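Local coordinates for probable outer membrane protein (Pseudomonas aeruginosa, PDB 3DWO), which probably serves as an outer membrane channel of the FadL family, taking up long-chain fatty acids or similar hydrophobic compounds, at residues Ala35-Ile40 against Phe101-Ile106; Ser28-Asn33 against Thr147-Phe152. All coordinates share one frame; numbering follows the deposited sequence.

Contact 1: residues Ala35-Ile40 against Phe101-Ile106; sequences AAMAFI and FLVVPI. With C8E ((hydroxyethyloxy)tri(ethyloxy)octane), chain L.
V103 sends both of its methyl groups into the angle between M37 and I40, and this small apolar cluster carries most of the 187 Å² buried here. The branch CG1 does most of the touching: it lies 3.4 Å from M37 CG, tighter than usual van der Waals contact, and 4.0 Å from I40 CG2. The M37 and V103 side chains run past each other in opposite senses, whereas those of I40 and V103 meet tip to tip. M37 leaves its backbone at an unusual chi1 of -143° and runs on extended through chi2, so that SD lies alongside V103, 4.2 Å from V103 CG1; the bend at chi3 (48°) then turns the terminal methyl toward strand 138-153. I40 has CG1 opposite its carbonyl carbon and CG2 opposite its own N (chi1 -71°), and the extended CD1 ends 4.1 Å from V103 CG2. At the edge of the cluster, P105 lays CB 4.1 Å from the carbonyl oxygen of I40. L102 and V104, by contrast, start away from 35-40, and a detergent molecule approaches the outer surface, its C4 4.2 Å from L102 CB. The alternation of a buried inward face and an outward face that meets detergent at L102 is the signature of a transmembrane beta-barrel strand, packed here on its inner side against the N-terminal hatch characteristic of FadL-family channels.

Contact 2: residues Ser28-Asn33 against Thr147-Phe152; sequences SAAFNN and TGSLSF. With C8E ((hydroxyethyloxy)tri(ethyloxy)octane), chain H.
A30 and S149 bring their CA atoms to 6.2 Å, and F31 and T147 theirs to 6.9 Å, as a single weakly bonded helical turn at 29-32 lies against the inner face of strand 138-153. It belongs to the N-terminal hatch inside the FadL-type barrel. The one hydrogen bond across the contact runs from S149 OG to the carbonyl oxygen of A30, at 2.7 Å. The donor sits in the carbonyl plane on a lone pair, with a C=O...OG angle of 129°. S149 CB already points to the helical turn and lies 3.3 Å from A30 O; a chi1 of 63°, with OG between the backbone N and the carbonyl carbon, then aims the hydroxyl at that oxygen. One strand side chain thereby grips the helical turn through its main chain. Beside it, the F31 and T147 side chains cross at about a right angle; F31 extends with CG opposite its N (chi1 175°), and its ring also meets F215 and H233 edge-to-face. The opposite strand face is lipid-facing: L150 CB lies 4.1 Å from C7 of a bound detergent, whose O9 comes within 3.5 Å of G148 O. The threonine touches the ring through both branches: T147 CG2 lies 4.1 Å from F31 CD1, and the buried T147 OG1, which finds no polar partner in the model, approaches that carbon obliquely at 3.5 Å.

From the N terminus the chain passes 28-33 and then 35-40 inside the barrel before entering the wall at strand 44-63. Contact 1 closes a loop of 60 intervening residues when strand 93-105 returns to 35-40. Contact 2 spans 113 residues, from 28-33 to 147-152, and encloses contact 1 entirely, so the two loops nest and do not cross. Their wall strands are separated by strand 110-125, which pairs with both. The centres lie about 7 Å apart, and they touch by packing: M37 CE is 3.6 Å from S149 OG, and the F101 ring carbon CG is 3.6 Å from the backbone at S28 CA. Together they tie consecutive pieces of the hatch to one patch of wall.

Contact 1: residues Ala35-Ile40 against Phe101-Ile106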
# COMPACT_ATOMS: atom_id res chain seq x y z
N ALA A 35 -1.78 -5.05 -23.56
CA ALA A 35 -1.87 -5.92 -24.73
C ALA A 35 -3.28 -6.44 -24.97
O ALA A 35 -3.72 -6.55 -26.12
CB ALA A 35 -0.90 -7.09 -24.58
N ALA A 36 -4.01 -6.75 -23.90
CA ALA A 36 -5.37 -7.27 -24.00
C ALA A 36 -6.31 -6.27 -24.66
O ALA A 36 -7.42 -6.62 -25.08
CB ALA A 36 -5.89 -7.65 -22.62
N MET A 37 -5.86 -5.03 -24.74
CA MET A 37 -6.64 -3.95 -25.33
C MET A 37 -6.85 -4.21 -26.83
O MET A 37 -7.82 -3.74 -27.43
CB MET A 37 -5.87 -2.65 -25.11
CG MET A 37 -6.71 -1.44 -24.83
SD MET A 37 -5.71 -0.17 -24.02
CE MET A 37 -4.25 -0.12 -25.05
N ALA A 38 -5.94 -4.98 -27.43
CA ALA A 38 -6.00 -5.29 -28.85
C ALA A 38 -7.20 -6.17 -29.22
O ALA A 38 -7.48 -6.38 -30.39
CB ALA A 38 -4.71 -5.96 -29.28
N PHE A 39 -7.91 -6.66 -28.21
CA PHE A 39 -9.05 -7.52 -28.46
C PHE A 39 -10.36 -6.90 -28.01
O PHE A 39 -11.39 -7.57 -27.96
CB PHE A 39 -8.82 -8.88 -27.79
CG PHE A 39 -7.65 -9.62 -28.37
CD1 PHE A 39 -7.75 -10.24 -29.61
CD2 PHE A 39 -6.43 -9.64 -27.71
CE1 PHE A 39 -6.65 -10.86 -30.19
CE2 PHE A 39 -5.32 -10.26 -28.28
CZ PHE A 39 -5.43 -10.87 -29.53
N ILE A 40 -10.32 -5.62 -27.67
CA ILE A 40 -11.51 -4.89 -27.26
C ILE A 40 -12.00 -4.21 -28.53
O ILE A 40 -11.36 -3.29 -29.04
CB ILE A 40 -11.19 -3.85 -26.17
CG1 ILE A 40 -10.87 -4.57 -24.86
CG2 ILE A 40 -12.35 -2.88 -25.99
CD1 ILE A 40 -10.51 -3.67 -23.71
N PHE A 101 -11.05 4.03 -16.31
CA PHE A 101 -10.45 3.39 -17.47
C PHE A 101 -11.14 3.81 -18.76
O PHE A 101 -12.37 3.93 -18.82
CB PHE A 101 -10.52 1.87 -17.34
CG PHE A 101 -9.75 1.31 -16.18
CD1 PHE A 101 -8.36 1.34 -16.18
CD2 PHE A 101 -10.41 0.74 -15.10
CE1 PHE A 101 -7.63 0.81 -15.11
CE2 PHE A 101 -9.70 0.20 -14.03
CZ PHE A 101 -8.31 0.24 -14.03
N LEU A 102 -10.34 4.02 -19.79
CA LEU A 102 -10.86 4.41 -21.08
C LEU A 102 -10.07 3.67 -22.15
O LEU A 102 -8.84 3.71 -22.16
CB LEU A 102 -10.74 5.92 -21.29
CG LEU A 102 -11.15 6.42 -22.67
CD1 LEU A 102 -12.61 6.09 -22.94
CD2 LEU A 102 -10.91 7.91 -22.76
N VAL A 103 -10.78 2.98 -23.04
CA VAL A 103 -10.13 2.25 -24.12
C VAL A 103 -10.72 2.72 -25.44
O VAL A 103 -11.94 2.70 -25.63
CB VAL A 103 -10.32 0.74 -23.98
CG1 VAL A 103 -9.71 0.03 -25.18
CG2 VAL A 103 -9.66 0.25 -22.69
N VAL A 104 -9.84 3.13 -26.35
CA VAL A 104 -10.25 3.63 -27.66
C VAL A 104 -9.48 2.96 -28.79
O VAL A 104 -8.32 3.31 -29.04
CB VAL A 104 -10.02 5.15 -27.76
CG1 VAL A 104 -10.48 5.66 -29.10
CG2 VAL A 104 -10.73 5.87 -26.63
N PRO A 105 -10.09 1.98 -29.47
CA PRO A 105 -9.37 1.33 -30.57
C PRO A 105 -9.11 2.35 -31.68
O PRO A 105 -10.00 3.11 -32.07
CB PRO A 105 -10.33 0.21 -30.99
CG PRO A 105 -11.68 0.74 -30.60
CD PRO A 105 -11.42 1.38 -29.26
N ILE A 106 -7.87 2.38 -32.17
CA ILE A 106 -7.47 3.32 -33.21
C ILE A 106 -7.63 2.71 -34.60
O ILE A 106 -8.43 3.19 -35.41
CB ILE A 106 -6.00 3.74 -33.04
CG1 ILE A 106 -5.77 4.26 -31.62
CG2 ILE A 106 -5.64 4.81 -34.05
CD1 ILE A 106 -4.32 4.56 -31.31
C1 C8E L . -8.12 9.09 -16.98
C2 C8E L . -9.31 8.57 -17.64
C3 C8E L . -10.32 8.01 -16.74
C4 C8E L . -11.45 7.61 -17.56
C5 C8E L . -12.67 8.25 -17.03
C6 C8E L . -13.85 7.71 -17.68

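Contact 2: residues Ser28-Asn33 against Thr147-Phe152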
# COMPACT_ATOMS: atom_id res chain seq x y z
N SER A 28 -10.12 -2.19 -17.82
CA SER A 28 -9.02 -2.13 -16.86
C SER A 28 -7.72 -2.57 -17.52
O SER A 28 -6.64 -2.40 -16.96
CB SER A 28 -9.31 -3.03 -15.65
OG SER A 28 -9.33 -4.40 -16.04
N ALA A 29 -7.84 -3.14 -18.72
CA ALA A 29 -6.66 -3.60 -19.45
C ALA A 29 -5.76 -2.42 -19.83
O ALA A 29 -4.57 -2.59 -20.06
CB ALA A 29 -7.10 -4.34 -20.72
N ALA A 30 -6.34 -1.23 -19.89
CA ALA A 30 -5.58 -0.03 -20.24
C ALA A 30 -4.34 0.11 -19.35
O ALA A 30 -3.34 0.72 -19.76
CB ALA A 30 -6.46 1.20 -20.12
N PHE A 31 -4.39 -0.46 -18.16
CA PHE A 31 -3.25 -0.37 -17.24
C PHE A 31 -2.66 -1.72 -16.86
O PHE A 31 -1.46 -1.94 -17.00
CB PHE A 31 -3.67 0.37 -15.96
CG PHE A 31 -2.60 0.42 -14.90
CD1 PHE A 31 -1.44 1.16 -15.09
CD2 PHE A 31 -2.74 -0.31 -13.72
CE1 PHE A 31 -0.44 1.19 -14.12
CE2 PHE A 31 -1.75 -0.29 -12.74
CZ PHE A 31 -0.59 0.46 -12.94
N ASN A 32 -3.51 -2.63 -16.40
CA ASN A 32 -3.09 -3.95 -15.96
C ASN A 32 -2.36 -4.80 -17.01
O ASN A 32 -1.33 -5.41 -16.72
CB ASN A 32 -4.30 -4.67 -15.37
CG ASN A 32 -4.88 -3.92 -14.18
OD1 ASN A 32 -4.16 -3.61 -13.23
ND2 ASN A 32 -6.18 -3.62 -14.23
N ASN A 33 -2.88 -4.85 -18.23
CA ASN A 33 -2.22 -5.56 -19.32
C ASN A 33 -2.70 -4.89 -20.59
O ASN A 33 -3.70 -5.29 -21.18
CB ASN A 33 -2.55 -7.05 -19.35
CG ASN A 33 -1.58 -7.84 -20.24
OD1 ASN A 33 -1.20 -7.38 -21.32
ND2 ASN A 33 -1.18 -9.03 -19.78
N THR A 147 -2.44 7.24 -16.41
CA THR A 147 -1.79 6.38 -17.38
C THR A 147 -2.18 6.55 -18.84
O THR A 147 -3.29 6.98 -19.16
CB THR A 147 -2.02 4.90 -16.99
OG1 THR A 147 -1.38 4.64 -15.73
CG2 THR A 147 -1.46 3.97 -18.02
N GLY A 148 -1.25 6.19 -19.72
CA GLY A 148 -1.47 6.24 -21.15
C GLY A 148 -0.83 4.99 -21.72
O GLY A 148 0.33 4.70 -21.42
N SER A 149 -1.57 4.21 -22.51
CA SER A 149 -0.99 2.99 -23.06
C SER A 149 -1.39 2.74 -24.50
O SER A 149 -2.34 3.33 -25.02
CB SER A 149 -1.38 1.78 -22.21
OG SER A 149 -2.78 1.58 -22.23
N LEU A 150 -0.66 1.83 -25.14
CA LEU A 150 -0.90 1.50 -26.53
C LEU A 150 -0.78 -0.01 -26.72
O LEU A 150 0.08 -0.65 -26.11
CB LEU A 150 0.14 2.21 -27.39
CG LEU A 150 -0.24 2.66 -28.79
CD1 LEU A 150 -1.41 3.65 -28.71
CD2 LEU A 150 0.97 3.30 -29.46
N SER A 151 -1.64 -0.58 -27.56
CA SER A 151 -1.57 -2.01 -27.84
C SER A 151 -1.39 -2.23 -29.33
O SER A 151 -1.89 -1.46 -30.15
CB SER A 151 -2.84 -2.72 -27.37
OG SER A 151 -3.95 -2.36 -28.17
N PHE A 152 -0.66 -3.28 -29.68
CA PHE A 152 -0.42 -3.61 -31.08
C PHE A 152 -0.72 -5.09 -31.34
O PHE A 152 -0.11 -5.97 -30.73
CB PHE A 152 1.03 -3.31 -31.46
CG PHE A 152 1.38 -3.69 -32.87
CD1 PHE A 152 2.16 -4.82 -33.12
CD2 PHE A 152 0.93 -2.94 -33.95
CE1 PHE A 152 2.48 -5.19 -34.43
CE2 PHE A 152 1.24 -3.30 -35.26
CZ PHE A 152 2.02 -4.42 -35.50
C2 C8E H . 7.62 3.15 -23.61
C3 C8E H . 6.21 3.03 -23.23
C4 C8E H . 5.43 3.26 -24.43
C5 C8E H . 4.21 4.02 -24.07
C6 C8E H . 3.65 4.63 -25.26
C7 C8E H . 2.26 4.70 -24.87
C8 C8E H . 1.79 6.09 -25.00
O9 C8E H . 0.91 6.77 -24.13